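Local coordinates for DNA ligase (Archaeoglobus fulgidus, PDB 3GDE), which probably seals nicks in double-stranded DNA during replication, recombination and repair, spending ATP through an adenylated enzyme intermediate, at residues T268-S271 against E275-T278. Residues are numbered along the deposited sequence; the frame is centred on the assembly and turned at random.
Sequences TIYS and ENVT
Ile269 and Ser271 offer their backbone N-H groups to residues 275-278, an example of how a strand edge can be paired by a chain that is not itself a strand. Two bonds join backbone to backbone: Val277 N reaches Ile269 O at 2.9 Å, and Ser271 N reaches Glu275 O, also at 2.9 Å. They flank Tyr270 and Asn276, the single antiparallel bridge. A weaker CA-H...O contact, Tyr270 CA to Glu275 O at 3.3 Å, adds to the second.

Side-chain hydroxyls extend the pairing at both ends. Thr278 OG1, lying anti to its own carbonyl carbon (chi1 -48°), accepts Ile269 N at 2.7 Å in a nearly straight bond (169°). With a valine here, Ile269 N-H would probably lose its acceptor and the strand edge its tie at this end. At the other end Ser271 OG receives Glu275 N at 3.1 Å, and a water links the same hydroxyl to Glu275 OE1.

Apolar contacts separate by face. Ile269 CG2 meets Val277 CG2 at 3.8 Å, the two side chains crossing at about a right angle, with helices 282-291 and 313-321 closing over Ile269 and Val277 respectively. The Tyr270 ring meets Asn276 CA obliquely, and its hydroxyl bonds to His223 O.

The chain leaving strand 268-271, itself paired with strand 256-262, turns back within three residues to run along the strand's edge in the adenylation domain of a nucleotidyltransferase-type ligase. The turn carries Arg272, about 5 Å from Ser271 between side chains, with that of Arg257 about 7 Å away; both are predicted to bind ATP.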
ATOM      1  N   THR A 268      -9.169  16.443  -5.128  1.00 33.77           N
ATOM      2  CA  THR A 268      -8.607  15.343  -4.338  1.00 32.92           C
ATOM      3  C   THR A 268      -7.124  15.176  -4.656  1.00 31.87           C
ATOM      4  O   THR A 268      -6.697  15.326  -5.811  1.00 31.58           O
ATOM      5  CB  THR A 268      -9.317  13.986  -4.558  1.00 33.11           C
ATOM      6  OG1 THR A 268      -9.470  13.746  -5.956  1.00 33.64           O
ATOM      7  CG2 THR A 268     -10.681  13.942  -3.859  1.00 33.89           C
ATOM      8  N   ILE A 269      -6.350  14.872  -3.621  1.00 30.89           N
ATOM      9  CA  ILE A 269      -4.916  14.620  -3.759  1.00 30.05           C
ATOM     10  C   ILE A 269      -4.600  13.242  -3.188  1.00 29.72           C
ATOM     11  O   ILE A 269      -4.949  12.933  -2.044  1.00 29.70           O
ATOM     12  CB  ILE A 269      -4.060  15.710  -3.048  1.00 30.17           C
ATOM     13  CG1 ILE A 269      -4.444  17.117  -3.535  1.00 29.54           C
ATOM     14  CG2 ILE A 269      -2.548  15.449  -3.243  1.00 29.84           C
ATOM     15  CD1 ILE A 269      -3.795  18.244  -2.750  1.00 29.76           C
ATOM     16  N   TYR A 270      -3.959  12.417  -4.004  1.00 29.52           N
ATOM     17  CA  TYR A 270      -3.505  11.101  -3.588  1.00 29.88           C
ATOM     18  C   TYR A 270      -1.985  11.041  -3.513  1.00 29.83           C
ATOM     19  O   TYR A 270      -1.287  11.632  -4.342  1.00 30.25           O
ATOM     20  CB  TYR A 270      -4.029  10.027  -4.542  1.00 30.33           C
ATOM     21  CG  TYR A 270      -5.529   9.936  -4.541  1.00 30.26           C
ATOM     22  CD1 TYR A 270      -6.198   9.228  -3.548  1.00 29.66           C
ATOM     23  CD2 TYR A 270      -6.283  10.569  -5.527  1.00 30.89           C
ATOM     24  CE1 TYR A 270      -7.590   9.156  -3.529  1.00 31.00           C
ATOM     25  CE2 TYR A 270      -7.672  10.501  -5.525  1.00 31.39           C
ATOM     26  CZ  TYR A 270      -8.318   9.786  -4.520  1.00 31.39           C
ATOM     27  OH  TYR A 270      -9.691   9.703  -4.510  1.00 32.23           O
ATOM     28  N   SER A 271      -1.481  10.333  -2.513  1.00 29.49           N
ATOM     29  CA  SER A 271      -0.046  10.147  -2.351  1.00 29.40           C
ATOM     30  C   SER A 271       0.476   9.016  -3.253  1.00 29.58           C
ATOM     31  O   SER A 271      -0.269   8.451  -4.061  1.00 29.47           O
ATOM     32  CB  SER A 271       0.271   9.869  -0.885  1.00 29.48           C
ATOM     33  OG  SER A 271      -0.285   8.625  -0.485  1.00 29.93           O
ATOM     34  N   GLU A 275      -2.948   7.149  -0.738  1.00 35.89           N
ATOM     35  CA  GLU A 275      -3.712   7.610   0.416  1.00 37.07           C
ATOM     36  C   GLU A 275      -4.309   8.957   0.039  1.00 36.67           C
ATOM     37  O   GLU A 275      -3.629   9.783  -0.581  1.00 36.69           O
ATOM     38  CB  GLU A 275      -2.814   7.781   1.650  1.00 36.82           C
ATOM     39  CG  GLU A 275      -3.562   8.135   2.950  1.00 38.84           C
ATOM     40  CD  GLU A 275      -2.704   8.892   3.987  1.00 39.75           C
ATOM     41  OE1 GLU A 275      -1.453   8.923   3.853  1.00 43.85           O
ATOM     42  OE2 GLU A 275      -3.287   9.459   4.951  1.00 42.65           O
ATOM     43  N   ASN A 276      -5.573   9.170   0.409  1.00 36.46           N
ATOM     44  CA  ASN A 276      -6.232  10.465   0.244  1.00 36.39           C
ATOM     45  C   ASN A 276      -5.656  11.458   1.267  1.00 36.17           C
ATOM     46  O   ASN A 276      -5.916  11.358   2.470  1.00 36.16           O
ATOM     47  CB  ASN A 276      -7.756  10.314   0.387  1.00 36.06           C
ATOM     48  CG  ASN A 276      -8.536  11.532  -0.113  1.00 36.37           C
ATOM     49  OD1 ASN A 276      -9.613  11.391  -0.701  1.00 36.63           O
ATOM     50  ND2 ASN A 276      -8.010  12.723   0.127  1.00 35.71           N
ATOM     51  N   VAL A 277      -4.851  12.396   0.782  1.00 36.08           N
ATOM     52  CA  VAL A 277      -4.155  13.353   1.653  1.00 36.02           C
ATOM     53  C   VAL A 277      -4.685  14.781   1.429  1.00 36.36           C
ATOM     54  O   VAL A 277      -4.047  15.761   1.813  1.00 36.51           O
ATOM     55  CB  VAL A 277      -2.594  13.303   1.448  1.00 36.03           C
ATOM     56  CG1 VAL A 277      -2.000  11.985   1.945  1.00 34.19           C
ATOM     57  CG2 VAL A 277      -2.209  13.548  -0.020  1.00 35.21           C
ATOM     58  N   THR A 278      -5.857  14.883   0.812  1.00 36.68           N
ATOM     59  CA  THR A 278      -6.476  16.172   0.463  1.00 37.45           C
ATOM     60  C   THR A 278      -6.678  17.120   1.659  1.00 38.10           C
ATOM     61  O   THR A 278      -6.308  18.291   1.586  1.00 38.50           O
ATOM     62  CB  THR A 278      -7.819  15.954  -0.257  1.00 37.19           C
ATOM     63  OG1 THR A 278      -7.636  14.979  -1.287  1.00 37.50           O
ATOM     64  CG2 THR A 278      -8.338  17.251  -0.882  1.00 36.71           C
TER
HETATM   65  O   HOH W   1       0.648   7.886   1.804  1.00 59.38           O